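Local atomic coordinates of galactose-1-phosphate uridylyltransferase (Pyrobaculum aerophilum str. IM2, PDB entry 6K9Z), a protein that binds zinc and probably transfers uridylyl groups between UDP-glucose and hexose 1-phosphates such as galactose 1-phosphate. Residues K181-F193 and L218-I232. The protein carries 1 engineered substitution. Numbering follows the deposited sequence.
Sequences KRLVFQNRNWKAF and LTDEEVADLAEALKI
Strand 190-193 runs at 20° to helix 220-232, its axis 9.0 Å away at the closest, and Asn189 and Trp190 pass nearest to Glu222 and Leu226. The strand pairs with 183-186 in a β-hairpin at the end of the half-barrel sheet, and the helix packs on one face of it. The Trp190 ring is turned with one face to Leu226 and its edge to Leu218 and Glu222 O. Trp190 NE1 donates to Glu222 O (2.9 Å), which also accepts the helical bond from Leu226 N; the two donors reach this oxygen from opposite faces of its plane. Leu226 CD1 sits over the six-membered ring of Trp190, 3.8 Å from its centroid, a CH-pi contact. Without the indole, as with an alanine here, Glu222 O would probably lose its second donor and a gap would open beside Leu218 and Leu226. At the hairpin turn the contact with the helix becomes polar. Asn187 turns CG between its backbone N and carbonyl carbon (chi1 61°). Asn187 ND2 then reaches Asp225 O (2.9 Å) and Glu228 OE1 (3.1 Å), while OD1 accepts from Asn189 N in an Asx turn. Asn189 ND2 binds Asp225 OD2 at 2.8 Å. Further along, Ile232 CG2 lies over the face of Phe185. A water links Asn189 O to Glu222 OE2, while Glu222 OE1 closes the capping box by accepting from Thr219 N at 2.8 Å.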
# COMPACT_ATOMS: atom_id res chain seq x y z
N LYS A 181 -15.25 16.50 16.45
CA LYS A 181 -14.90 15.41 17.41
C LYS A 181 -13.48 14.88 17.15
O LYS A 181 -12.78 14.58 18.13
CB LYS A 181 -15.90 14.26 17.27
CG LYS A 181 -15.77 13.15 18.30
CD LYS A 181 -16.58 11.92 17.97
CE LYS A 181 -17.83 12.20 17.17
NZ LYS A 181 -19.02 11.55 17.77
N ARG A 182 -13.09 14.76 15.88
CA ARG A 182 -11.75 14.22 15.54
C ARG A 182 -10.77 15.36 15.22
O ARG A 182 -9.68 15.05 14.71
CB ARG A 182 -11.86 13.22 14.38
CG ARG A 182 -12.38 11.85 14.80
CD ARG A 182 -12.61 10.94 13.62
NE ARG A 182 -13.40 11.62 12.61
CZ ARG A 182 -14.72 11.54 12.50
NH1 ARG A 182 -15.41 10.79 13.34
NH2 ARG A 182 -15.34 12.21 11.55
N LEU A 183 -11.15 16.61 15.48
CA LEU A 183 -10.21 17.71 15.15
C LEU A 183 -9.05 17.60 16.14
O LEU A 183 -9.34 17.46 17.34
CB LEU A 183 -10.96 19.04 15.29
CG LEU A 183 -10.24 20.29 14.79
CD1 LEU A 183 -9.89 20.22 13.30
CD2 LEU A 183 -11.13 21.51 14.98
N VAL A 184 -7.80 17.68 15.71
CA VAL A 184 -6.66 17.67 16.67
C VAL A 184 -6.05 19.08 16.77
O VAL A 184 -5.48 19.39 17.81
CB VAL A 184 -5.62 16.62 16.31
CG1 VAL A 184 -6.23 15.23 16.37
CG2 VAL A 184 -4.95 16.93 14.99
N PHE A 185 -6.18 19.91 15.72
CA PHE A 185 -5.59 21.27 15.71
C PHE A 185 -6.27 22.10 14.64
O PHE A 185 -6.65 21.58 13.57
CB PHE A 185 -4.08 21.22 15.53
CG PHE A 185 -3.46 22.58 15.38
CD1 PHE A 185 -3.31 23.40 16.49
CD2 PHE A 185 -3.06 23.08 14.15
CE1 PHE A 185 -2.76 24.67 16.38
CE2 PHE A 185 -2.58 24.38 14.03
CZ PHE A 185 -2.42 25.17 15.15
N GLN A 186 -6.40 23.40 14.89
CA GLN A 186 -6.81 24.31 13.81
C GLN A 186 -6.21 25.66 14.09
O GLN A 186 -5.91 26.00 15.25
CB GLN A 186 -8.33 24.35 13.67
CG GLN A 186 -9.00 25.13 14.81
CD GLN A 186 -10.50 25.11 14.64
OE1 GLN A 186 -11.00 25.43 13.58
NE2 GLN A 186 -11.21 24.72 15.70
N ASN A 187 -6.01 26.39 13.00
CA ASN A 187 -5.60 27.81 13.05
C ASN A 187 -6.55 28.60 12.13
O ASN A 187 -7.63 28.09 11.75
CB ASN A 187 -4.10 28.04 12.91
CG ASN A 187 -3.52 27.54 11.61
OD1 ASN A 187 -4.23 27.43 10.62
ND2 ASN A 187 -2.23 27.24 11.61
N ARG A 188 -6.20 29.82 11.81
CA ARG A 188 -7.14 30.63 11.00
C ARG A 188 -7.31 30.01 9.63
O ARG A 188 -8.34 30.33 9.04
CB ARG A 188 -6.66 32.07 10.86
CG ARG A 188 -6.74 32.82 12.17
CD ARG A 188 -6.14 34.18 12.09
NE ARG A 188 -6.40 34.88 13.33
CZ ARG A 188 -6.31 36.18 13.48
NH1 ARG A 188 -5.88 36.91 12.46
NH2 ARG A 188 -6.63 36.78 14.62
N ASN A 189 -6.33 29.24 9.12
CA ASN A 189 -6.36 28.86 7.68
C ASN A 189 -6.42 27.34 7.49
O ASN A 189 -6.64 26.94 6.31
CB ASN A 189 -5.23 29.50 6.89
CG ASN A 189 -5.52 30.96 6.59
OD1 ASN A 189 -6.52 31.22 5.93
ND2 ASN A 189 -4.71 31.91 7.04
N TRP A 190 -6.21 26.55 8.53
CA TRP A 190 -6.04 25.07 8.41
C TRP A 190 -6.79 24.32 9.53
O TRP A 190 -6.94 24.85 10.64
CB TRP A 190 -4.58 24.68 8.37
CG TRP A 190 -3.88 25.30 7.21
CD1 TRP A 190 -3.32 26.55 7.18
CD2 TRP A 190 -3.69 24.74 5.90
NE1 TRP A 190 -2.82 26.81 5.94
CE2 TRP A 190 -2.99 25.72 5.14
CE3 TRP A 190 -3.87 23.46 5.35
CZ2 TRP A 190 -2.61 25.49 3.82
CZ3 TRP A 190 -3.53 23.25 4.03
CH2 TRP A 190 -2.90 24.25 3.29
N LYS A 191 -7.33 23.15 9.17
CA LYS A 191 -7.87 22.19 10.13
C LYS A 191 -7.10 20.88 9.94
O LYS A 191 -6.99 20.40 8.78
CB LYS A 191 -9.33 21.89 9.81
CG LYS A 191 -10.33 22.85 10.34
CD LYS A 191 -11.69 22.06 10.52
CE LYS A 191 -12.71 22.87 11.24
NZ LYS A 191 -13.98 22.14 11.34
N ALA A 192 -6.64 20.30 11.03
CA ALA A 192 -6.01 18.97 11.09
C ALA A 192 -6.92 18.04 11.90
O ALA A 192 -7.27 18.40 13.02
CB ALA A 192 -4.69 19.14 11.78
N PHE A 193 -7.33 16.92 11.34
CA PHE A 193 -8.32 16.01 11.97
C PHE A 193 -7.94 14.59 11.60
O PHE A 193 -7.31 14.35 10.55
CB PHE A 193 -9.76 16.39 11.58
CG PHE A 193 -10.04 16.33 10.10
CD1 PHE A 193 -10.45 15.16 9.51
CD2 PHE A 193 -9.84 17.45 9.29
CE1 PHE A 193 -10.71 15.10 8.15
CE2 PHE A 193 -10.06 17.36 7.92
CZ PHE A 193 -10.53 16.20 7.37
N LEU A 218 -1.89 29.04 -2.71
CA LEU A 218 -1.89 29.45 -1.28
C LEU A 218 -1.25 30.83 -1.11
O LEU A 218 -0.19 31.12 -1.66
CB LEU A 218 -1.18 28.42 -0.38
CG LEU A 218 -1.78 27.03 -0.31
CD1 LEU A 218 -0.87 26.19 0.57
CD2 LEU A 218 -3.18 27.06 0.24
N THR A 219 -1.89 31.70 -0.32
CA THR A 219 -1.33 33.02 0.00
C THR A 219 -0.17 32.88 0.98
O THR A 219 -0.06 31.83 1.63
CB THR A 219 -2.40 33.93 0.60
OG1 THR A 219 -2.78 33.36 1.86
CG2 THR A 219 -3.58 34.06 -0.33
N ASP A 220 0.59 33.96 1.16
CA ASP A 220 1.74 33.91 2.09
C ASP A 220 1.25 33.59 3.50
O ASP A 220 1.91 32.77 4.22
CB ASP A 220 2.49 35.23 2.10
CG ASP A 220 3.79 35.07 2.86
OD1 ASP A 220 4.69 34.39 2.31
OD2 ASP A 220 3.88 35.57 4.03
N GLU A 221 0.13 34.18 3.88
CA GLU A 221 -0.45 33.94 5.22
C GLU A 221 -0.85 32.45 5.35
O GLU A 221 -0.71 31.84 6.44
CB GLU A 221 -1.70 34.80 5.37
CG GLU A 221 -2.14 34.90 6.81
CD GLU A 221 -1.23 35.73 7.71
OE1 GLU A 221 -0.38 36.51 7.15
OE2 GLU A 221 -1.36 35.60 8.99
N GLU A 222 -1.51 31.92 4.33
CA GLU A 222 -1.91 30.49 4.34
C GLU A 222 -0.67 29.63 4.48
O GLU A 222 -0.71 28.64 5.19
CB GLU A 222 -2.74 30.17 3.11
CG GLU A 222 -4.16 30.72 3.15
CD GLU A 222 -4.85 30.47 1.83
OE1 GLU A 222 -4.27 30.83 0.80
OE2 GLU A 222 -5.84 29.74 1.84
N VAL A 223 0.42 29.98 3.80
CA VAL A 223 1.64 29.15 3.90
C VAL A 223 2.23 29.23 5.32
O VAL A 223 2.71 28.21 5.82
CB VAL A 223 2.64 29.52 2.80
CG1 VAL A 223 3.99 28.84 3.02
CG2 VAL A 223 2.03 29.13 1.46
N ALA A 224 2.27 30.40 5.94
CA ALA A 224 2.72 30.55 7.34
C ALA A 224 1.85 29.68 8.24
O ALA A 224 2.40 28.93 9.07
CB ALA A 224 2.69 32.00 7.75
N ASP A 225 0.54 29.67 8.03
CA ASP A 225 -0.38 28.90 8.91
C ASP A 225 -0.18 27.39 8.62
O ASP A 225 -0.37 26.58 9.54
CB ASP A 225 -1.80 29.41 8.75
CG ASP A 225 -2.12 30.67 9.55
OD1 ASP A 225 -1.29 31.04 10.42
OD2 ASP A 225 -3.12 31.31 9.21
N LEU A 226 0.10 27.03 7.37
CA LEU A 226 0.45 25.64 6.99
C LEU A 226 1.70 25.19 7.75
O LEU A 226 1.68 24.06 8.32
CB LEU A 226 0.67 25.51 5.47
CG LEU A 226 1.08 24.11 5.01
CD1 LEU A 226 0.07 23.06 5.56
CD2 LEU A 226 1.18 24.07 3.50
N ALA A 227 2.77 25.99 7.72
CA ALA A 227 4.00 25.64 8.46
C ALA A 227 3.63 25.32 9.92
O ALA A 227 4.11 24.33 10.48
CB ALA A 227 5.01 26.71 8.36
N GLU A 228 2.75 26.12 10.53
CA GLU A 228 2.36 25.91 11.95
C GLU A 228 1.60 24.58 12.09
O GLU A 228 1.92 23.76 13.02
CB GLU A 228 1.57 27.10 12.46
CG GLU A 228 1.08 26.90 13.88
CD GLU A 228 0.41 28.13 14.43
OE1 GLU A 228 -0.75 28.38 14.09
OE2 GLU A 228 1.09 28.92 15.11
N ALA A 229 0.64 24.34 11.20
CA ALA A 229 -0.19 23.12 11.31
C ALA A 229 0.71 21.89 11.15
O ALA A 229 0.52 20.90 11.88
CB ALA A 229 -1.31 23.13 10.31
N LEU A 230 1.65 21.92 10.21
CA LEU A 230 2.60 20.80 10.01
C LEU A 230 3.48 20.66 11.25
O LEU A 230 3.61 19.54 11.77
CB LEU A 230 3.45 21.07 8.77
CG LEU A 230 2.71 20.86 7.45
CD1 LEU A 230 3.56 21.32 6.26
CD2 LEU A 230 2.33 19.40 7.31
N LYS A 231 4.06 21.73 11.74
CA LYS A 231 4.96 21.65 12.90
C LYS A 231 4.20 21.05 14.08
O LYS A 231 4.75 20.17 14.77
CB LYS A 231 5.52 23.04 13.22
CG LYS A 231 6.48 23.07 14.38
CD LYS A 231 7.18 24.42 14.56
CE LYS A 231 8.00 24.51 15.83
NZ LYS A 231 9.17 23.63 15.78
N ILE A 232 3.03 21.61 14.40
CA ILE A 232 2.32 21.22 15.64
C ILE A 232 1.82 19.77 15.50
O ILE A 232 1.91 19.03 16.50
CB ILE A 232 1.24 22.25 15.97
CG1 ILE A 232 1.95 23.53 16.42
CG2 ILE A 232 0.30 21.71 17.04
CD1 ILE A 232 1.05 24.72 16.63
O HOH W 1 -7.36 28.38 3.89